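Local coordinates for protein sulfoquinovosidase (Escherichia coli, PDB 5AEG) that hydrolyses alpha-sulfoquinovosides, among them the plant sulfolipid sulfoquinovosyl diacylglycerol, releasing sulfoquinovose for bacterial sulfoglycolysis, at residues D98-N109 against E219-E227. Residues are numbered along the deposited sequence; the frame is centred on the assembly and turned at random.
Sequences DDQGRLLLELQN and EDKATLRFE
Three groups grip E227 OE1. R102 NE makes a weak, bent hydrogen bond to E227 OE1 (3.1 Å) within a salt bridge, a water that also accepts from R102 NH2 donates to it, and the hydroxyl of Y194 is also hydrogen-bonded to it. The planes of the R102 guanidinium and the E227 carboxylate stand 86° apart, so the pair is not a coplanar two-pronged bridge. R102, extended from CG to NE, brings NH1 to D98 OD2, which lies in the guanidinium plane. D98 OD2 has a long salt bridge to R225 NH1 (3.6 Å), extending the network to four residues; the stronger partner of R225 is D198.

Between 103-109 and 221-227 the pairing is regular antiparallel, with the two strand axes approaching to 4.6 Å. L107 N to A222 O is nearly linear at 2.7 Å, and L105 and L224 exchange two more bonds. On the face carrying L104 and R225, L104 CD1 sits 3.5 Å above the R225 guanidinium plane, toward its rim, and also touches T223 CG2. On the other face L103 CD2 and L105 CD1 approach the F226 ring obliquely. At the far end Q108, bent at chi2 (61°), turns its amide so that NE2 donates almost straight to D220 OD2 on the anti side and also to N109 O.

A type I turn, D98-G101, leads into strand 103-109 within the galactose mutarotase-like N-terminal domain of this GH31 enzyme, away from the annotated sites. Strand 103-109 pairs onward with 89-97 and 221-228 with 193-197, while L107, L224 and F226 pack against strand 116-122.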
ATOM      1  N   ASP A  98      11.013 -26.030   2.953  1.00 59.72           N
ATOM      2  CA  ASP A  98       9.704 -26.093   3.623  1.00 56.76           C
ATOM      3  C   ASP A  98       8.796 -27.042   2.821  1.00 59.27           C
ATOM      4  O   ASP A  98       9.258 -27.665   1.813  1.00 54.66           O
ATOM      5  CB  ASP A  98       9.110 -24.692   3.928  1.00 52.99           C
ATOM      6  CG  ASP A  98       8.337 -24.050   2.718  1.00 57.48           C
ATOM      7  OD1 ASP A  98       8.389 -24.601   1.587  1.00 48.12           O
ATOM      8  OD2 ASP A  98       7.721 -22.963   2.927  1.00 51.97           O
ATOM      9  N   ASP A  99       7.529 -27.130   3.244  1.00 72.87           N
ATOM     10  CA  ASP A  99       6.516 -28.027   2.601  1.00 84.86           C
ATOM     11  C   ASP A  99       6.518 -27.978   1.059  1.00 85.67           C
ATOM     12  O   ASP A  99       6.553 -29.034   0.383  1.00 74.29           O
ATOM     13  CB  ASP A  99       5.112 -27.694   3.116  1.00 89.16           C
ATOM     14  CG  ASP A  99       5.049 -27.630   4.628  1.00 94.61           C
ATOM     15  OD1 ASP A  99       5.127 -28.696   5.283  1.00 88.66           O
ATOM     16  OD2 ASP A  99       4.965 -26.498   5.153  1.00102.21           O
ATOM     17  N   GLN A 100       6.536 -26.740   0.536  1.00 77.86           N
ATOM     18  CA  GLN A 100       6.481 -26.446  -0.901  1.00 64.97           C
ATOM     19  C   GLN A 100       7.836 -26.342  -1.628  1.00 59.48           C
ATOM     20  O   GLN A 100       7.833 -26.093  -2.838  1.00 66.61           O
ATOM     21  CB  GLN A 100       5.662 -25.169  -1.121  1.00 65.21           C
ATOM     22  CG  GLN A 100       4.169 -25.326  -0.849  1.00 72.36           C
ATOM     23  CD  GLN A 100       3.768 -25.361   0.636  1.00 78.95           C
ATOM     24  OE1 GLN A 100       4.228 -24.557   1.451  1.00 78.52           O
ATOM     25  NE2 GLN A 100       2.869 -26.287   0.983  1.00 79.12           N
ATOM     26  N   GLY A 101       8.976 -26.570  -0.936  1.00 53.73           N
ATOM     27  CA  GLY A 101      10.341 -26.426  -1.560  1.00 50.93           C
ATOM     28  C   GLY A 101      10.990 -25.040  -1.484  1.00 48.25           C
ATOM     29  O   GLY A 101      11.959 -24.713  -2.225  1.00 49.67           O
ATOM     30  N   ARG A 102      10.412 -24.180  -0.629  1.00 42.81           N
ATOM     31  CA  ARG A 102      11.021 -22.912  -0.351  1.00 38.38           C
ATOM     32  C   ARG A 102      12.211 -23.111   0.545  1.00 35.68           C
ATOM     33  O   ARG A 102      12.194 -23.924   1.477  1.00 39.79           O
ATOM     34  CB  ARG A 102      10.035 -22.007   0.389  1.00 39.19           C
ATOM     35  CG  ARG A 102       8.692 -21.858  -0.270  1.00 46.12           C
ATOM     36  CD  ARG A 102       7.929 -20.610   0.219  1.00 44.28           C
ATOM     37  NE  ARG A 102       6.566 -20.614  -0.353  1.00 44.17           N
ATOM     38  CZ  ARG A 102       5.525 -21.347   0.065  1.00 45.00           C
ATOM     39  NH1 ARG A 102       5.641 -22.129   1.105  1.00 43.43           N
ATOM     40  NH2 ARG A 102       4.316 -21.255  -0.535  1.00 42.90           N
ATOM     41  N   LEU A 103      13.248 -22.363   0.312  1.00 28.17           N
ATOM     42  CA  LEU A 103      14.277 -22.262   1.309  1.00 24.67           C
ATOM     43  C   LEU A 103      13.750 -21.627   2.601  1.00 28.27           C
ATOM     44  O   LEU A 103      13.230 -20.515   2.558  1.00 23.38           O
ATOM     45  CB  LEU A 103      15.435 -21.550   0.737  1.00 24.32           C
ATOM     46  CG  LEU A 103      16.549 -21.241   1.744  1.00 26.17           C
ATOM     47  CD1 LEU A 103      17.178 -22.552   2.243  1.00 30.86           C
ATOM     48  CD2 LEU A 103      17.573 -20.311   1.239  1.00 28.42           C
ATOM     49  N   LEU A 104      13.819 -22.331   3.745  1.00 26.73           N
ATOM     50  CA  LEU A 104      13.448 -21.799   5.100  1.00 25.72           C
ATOM     51  C   LEU A 104      14.702 -21.581   5.965  1.00 32.06           C
ATOM     52  O   LEU A 104      15.499 -22.560   6.138  1.00 29.74           O
ATOM     53  CB  LEU A 104      12.502 -22.770   5.774  1.00 32.30           C
ATOM     54  CG  LEU A 104      11.967 -22.517   7.174  1.00 34.03           C
ATOM     55  CD1 LEU A 104      11.165 -21.224   7.137  1.00 33.96           C
ATOM     56  CD2 LEU A 104      11.086 -23.668   7.688  1.00 36.64           C
ATOM     57  N   LEU A 105      14.990 -20.310   6.404  1.00 25.30           N
ATOM     58  CA  LEU A 105      16.061 -20.022   7.370  1.00 26.68           C
ATOM     59  C   LEU A 105      15.431 -19.658   8.677  1.00 30.47           C
ATOM     60  O   LEU A 105      14.565 -18.769   8.748  1.00 27.91           O
ATOM     61  CB  LEU A 105      17.003 -18.904   6.927  1.00 28.47           C
ATOM     62  CG  LEU A 105      17.703 -18.983   5.587  1.00 33.20           C
ATOM     63  CD1 LEU A 105      18.709 -17.812   5.504  1.00 32.79           C
ATOM     64  CD2 LEU A 105      18.422 -20.305   5.388  1.00 30.86           C
ATOM     65  N   GLU A 106      15.812 -20.354   9.740  1.00 29.74           N
ATOM     66  CA  GLU A 106      15.207 -20.126  11.048  1.00 33.66           C
ATOM     67  C   GLU A 106      16.323 -19.809  12.030  1.00 35.74           C
ATOM     68  O   GLU A 106      17.118 -20.701  12.393  1.00 29.75           O
ATOM     69  CB  GLU A 106      14.436 -21.355  11.521  1.00 34.92           C
ATOM     70  CG  GLU A 106      13.154 -21.639  10.785  1.00 39.12           C
ATOM     71  CD  GLU A 106      12.679 -23.059  11.062  1.00 44.08           C
ATOM     72  OE1 GLU A 106      13.422 -24.004  10.718  1.00 43.52           O
ATOM     73  OE2 GLU A 106      11.606 -23.219  11.642  1.00 43.22           O
ATOM     74  N   LEU A 107      16.339 -18.567  12.522  1.00 26.69           N
ATOM     75  CA  LEU A 107      17.404 -18.087  13.380  1.00 29.18           C
ATOM     76  C   LEU A 107      16.856 -17.953  14.779  1.00 29.04           C
ATOM     77  O   LEU A 107      15.794 -17.358  14.979  1.00 25.49           O
ATOM     78  CB  LEU A 107      17.829 -16.734  12.897  1.00 36.02           C
ATOM     79  CG  LEU A 107      19.251 -16.473  12.625  1.00 48.48           C
ATOM     80  CD1 LEU A 107      19.338 -15.104  11.923  1.00 47.55           C
ATOM     81  CD2 LEU A 107      20.006 -16.536  13.937  1.00 51.38           C
ATOM     82  N   GLN A 108      17.583 -18.468  15.779  1.00 27.55           N
ATOM     83  CA  GLN A 108      17.199 -18.255  17.163  1.00 29.44           C
ATOM     84  C   GLN A 108      18.416 -17.903  18.041  1.00 26.90           C
ATOM     85  O   GLN A 108      19.352 -18.675  18.105  1.00 25.39           O
ATOM     86  CB  GLN A 108      16.426 -19.490  17.660  1.00 33.51           C
ATOM     87  CG  GLN A 108      15.999 -19.479  19.138  1.00 34.28           C
ATOM     88  CD  GLN A 108      15.043 -18.318  19.491  1.00 33.83           C
ATOM     89  OE1 GLN A 108      13.873 -18.308  19.096  1.00 37.92           O
ATOM     90  NE2 GLN A 108      15.557 -17.299  20.205  1.00 32.69           N
ATOM     91  N   ASN A 109      18.416 -16.725  18.674  1.00 23.67           N
ATOM     92  CA  ASN A 109      19.518 -16.284  19.485  1.00 25.02           C
ATOM     93  C   ASN A 109      19.456 -17.120  20.801  1.00 23.50           C
ATOM     94  O   ASN A 109      18.370 -17.572  21.197  1.00 22.79           O
ATOM     95  CB  ASN A 109      19.462 -14.808  19.808  1.00 25.23           C
ATOM     96  CG  ASN A 109      19.792 -13.940  18.612  1.00 25.17           C
ATOM     97  OD1 ASN A 109      20.180 -14.442  17.568  1.00 23.02           O
ATOM     98  ND2 ASN A 109      19.643 -12.606  18.773  1.00 26.69           N
ATOM     99  N   GLU A 219      14.549  -8.298  17.172  1.00 23.93           N
ATOM    100  CA  GLU A 219      13.991  -9.469  17.821  1.00 22.57           C
ATOM    101  C   GLU A 219      15.149 -10.474  18.021  1.00 23.31           C
ATOM    102  O   GLU A 219      16.234 -10.298  17.481  1.00 21.67           O
ATOM    103  CB  GLU A 219      12.869 -10.110  17.018  1.00 25.07           C
ATOM    104  CG  GLU A 219      11.825 -10.814  17.859  1.00 28.22           C
ATOM    105  CD  GLU A 219      10.507 -11.065  17.177  1.00 33.78           C
ATOM    106  OE1 GLU A 219      10.175 -10.489  16.085  1.00 31.64           O
ATOM    107  OE2 GLU A 219       9.758 -11.880  17.755  1.00 33.07           O
ATOM    108  N   ASP A 220      14.904 -11.435  18.903  1.00 23.09           N
ATOM    109  CA  ASP A 220      15.822 -12.523  19.183  1.00 24.67           C
ATOM    110  C   ASP A 220      15.683 -13.711  18.322  1.00 28.13           C
ATOM    111  O   ASP A 220      16.474 -14.680  18.461  1.00 24.32           O
ATOM    112  CB  ASP A 220      15.568 -12.959  20.653  1.00 25.77           C
ATOM    113  CG  ASP A 220      14.178 -13.572  20.823  1.00 33.10           C
ATOM    114  OD1 ASP A 220      13.180 -12.847  20.662  1.00 32.10           O
ATOM    115  OD2 ASP A 220      14.052 -14.793  20.974  1.00 34.39           O
ATOM    116  N   LYS A 221      14.731 -13.702  17.376  1.00 28.19           N
ATOM    117  CA  LYS A 221      14.575 -14.792  16.451  1.00 27.32           C
ATOM    118  C   LYS A 221      14.161 -14.229  15.112  1.00 30.96           C
ATOM    119  O   LYS A 221      13.643 -13.103  15.030  1.00 28.25           O
ATOM    120  CB  LYS A 221      13.513 -15.749  16.964  1.00 33.96           C
ATOM    121  CG  LYS A 221      12.053 -15.270  16.905  1.00 39.09           C
ATOM    122  CD  LYS A 221      11.103 -16.033  17.849  1.00 53.21           C
ATOM    123  CE  LYS A 221       9.775 -16.466  17.227  1.00 60.66           C
ATOM    124  NZ  LYS A 221       8.852 -15.398  16.732  1.00 74.11           N
ATOM    125  N   ALA A 222      14.401 -14.989  14.065  1.00 27.85           N
ATOM    126  CA  ALA A 222      13.937 -14.604  12.724  1.00 30.07           C
ATOM    127  C   ALA A 222      13.639 -15.801  11.878  1.00 31.58           C
ATOM    128  O   ALA A 222      14.370 -16.801  11.929  1.00 30.00           O
ATOM    129  CB  ALA A 222      14.991 -13.778  12.082  1.00 25.21           C
ATOM    130  N   THR A 223      12.611 -15.694  11.049  1.00 29.62           N
ATOM    131  CA  THR A 223      12.301 -16.717  10.068  1.00 26.98           C
ATOM    132  C   THR A 223      12.185 -16.069   8.697  1.00 27.53           C
ATOM    133  O   THR A 223      11.339 -15.153   8.537  1.00 24.29           O
ATOM    134  CB  THR A 223      10.963 -17.338  10.395  1.00 28.77           C
ATOM    135  OG1 THR A 223      11.045 -17.970  11.698  1.00 36.48           O
ATOM    136  CG2 THR A 223      10.611 -18.351   9.350  1.00 31.87           C
ATOM    137  N   LEU A 224      13.002 -16.533   7.761  1.00 24.72           N
ATOM    138  CA  LEU A 224      13.039 -16.010   6.394  1.00 23.66           C
ATOM    139  C   LEU A 224      12.744 -17.144   5.400  1.00 27.59           C
ATOM    140  O   LEU A 224      13.249 -18.251   5.560  1.00 23.91           O
ATOM    141  CB  LEU A 224      14.429 -15.472   6.062  1.00 22.95           C
ATOM    142  CG  LEU A 224      15.045 -14.454   7.000  1.00 26.05           C
ATOM    143  CD1 LEU A 224      15.758 -15.145   8.180  1.00 28.85           C
ATOM    144  CD2 LEU A 224      15.980 -13.521   6.244  1.00 27.52           C
ATOM    145  N   ARG A 225      12.004 -16.856   4.352  1.00 23.96           N
ATOM    146  CA  ARG A 225      11.676 -17.858   3.326  1.00 27.78           C
ATOM    147  C   ARG A 225      12.043 -17.293   2.001  1.00 27.86           C
ATOM    148  O   ARG A 225      11.841 -16.099   1.767  1.00 25.84           O
ATOM    149  CB  ARG A 225      10.194 -18.087   3.270  1.00 31.55           C
ATOM    150  CG  ARG A 225       9.634 -19.034   4.326  1.00 40.78           C
ATOM    151  CD  ARG A 225       8.104 -18.825   4.387  1.00 39.37           C
ATOM    152  NE  ARG A 225       7.670 -18.760   5.760  1.00 48.63           N
ATOM    153  CZ  ARG A 225       7.555 -19.829   6.519  1.00 48.68           C
ATOM    154  NH1 ARG A 225       7.777 -21.023   5.997  1.00 51.59           N
ATOM    155  NH2 ARG A 225       7.211 -19.701   7.773  1.00 46.93           N
ATOM    156  N   PHE A 226      12.559 -18.147   1.109  1.00 27.20           N
ATOM    157  CA  PHE A 226      12.962 -17.733  -0.250  1.00 23.45           C
ATOM    158  C   PHE A 226      12.389 -18.702  -1.275  1.00 28.39           C
ATOM    159  O   PHE A 226      12.210 -19.954  -0.992  1.00 30.78           O
ATOM    160  CB  PHE A 226      14.456 -17.712  -0.467  1.00 26.45           C
ATOM    161  CG  PHE A 226      15.245 -16.907   0.498  1.00 22.63           C
ATOM    162  CD1 PHE A 226      15.375 -17.306   1.820  1.00 24.36           C
ATOM    163  CD2 PHE A 226      15.927 -15.776   0.076  1.00 23.55           C
ATOM    164  CE1 PHE A 226      16.145 -16.599   2.683  1.00 26.38           C
ATOM    165  CE2 PHE A 226      16.717 -15.062   0.936  1.00 24.97           C
ATOM    166  CZ  PHE A 226      16.818 -15.479   2.266  1.00 27.73           C
ATOM    167  N   GLU A 227      12.006 -18.175  -2.441  1.00 28.11           N
ATOM    168  CA  GLU A 227      11.748 -19.043  -3.613  1.00 27.05           C
ATOM    169  C   GLU A 227      12.324 -18.352  -4.784  1.00 29.35           C
ATOM    170  O   GLU A 227      12.355 -17.121  -4.831  1.00 25.56           O
ATOM    171  CB  GLU A 227      10.314 -19.271  -3.929  1.00 34.12           C
ATOM    172  CG  GLU A 227       9.622 -20.367  -3.253  1.00 35.40           C
ATOM    173  CD  GLU A 227       8.198 -20.572  -3.747  1.00 36.16           C
ATOM    174  OE1 GLU A 227       7.300 -19.821  -3.281  1.00 32.45           O
ATOM    175  OE2 GLU A 227       7.957 -21.568  -4.481  1.00 32.62           O
TER
HETATM  176  O   HOH W   1       4.681 -20.130  -3.149  1.00 29.14           O
HETATM  177  O   HOH W   2      13.430 -18.720  13.963  1.00 44.62           O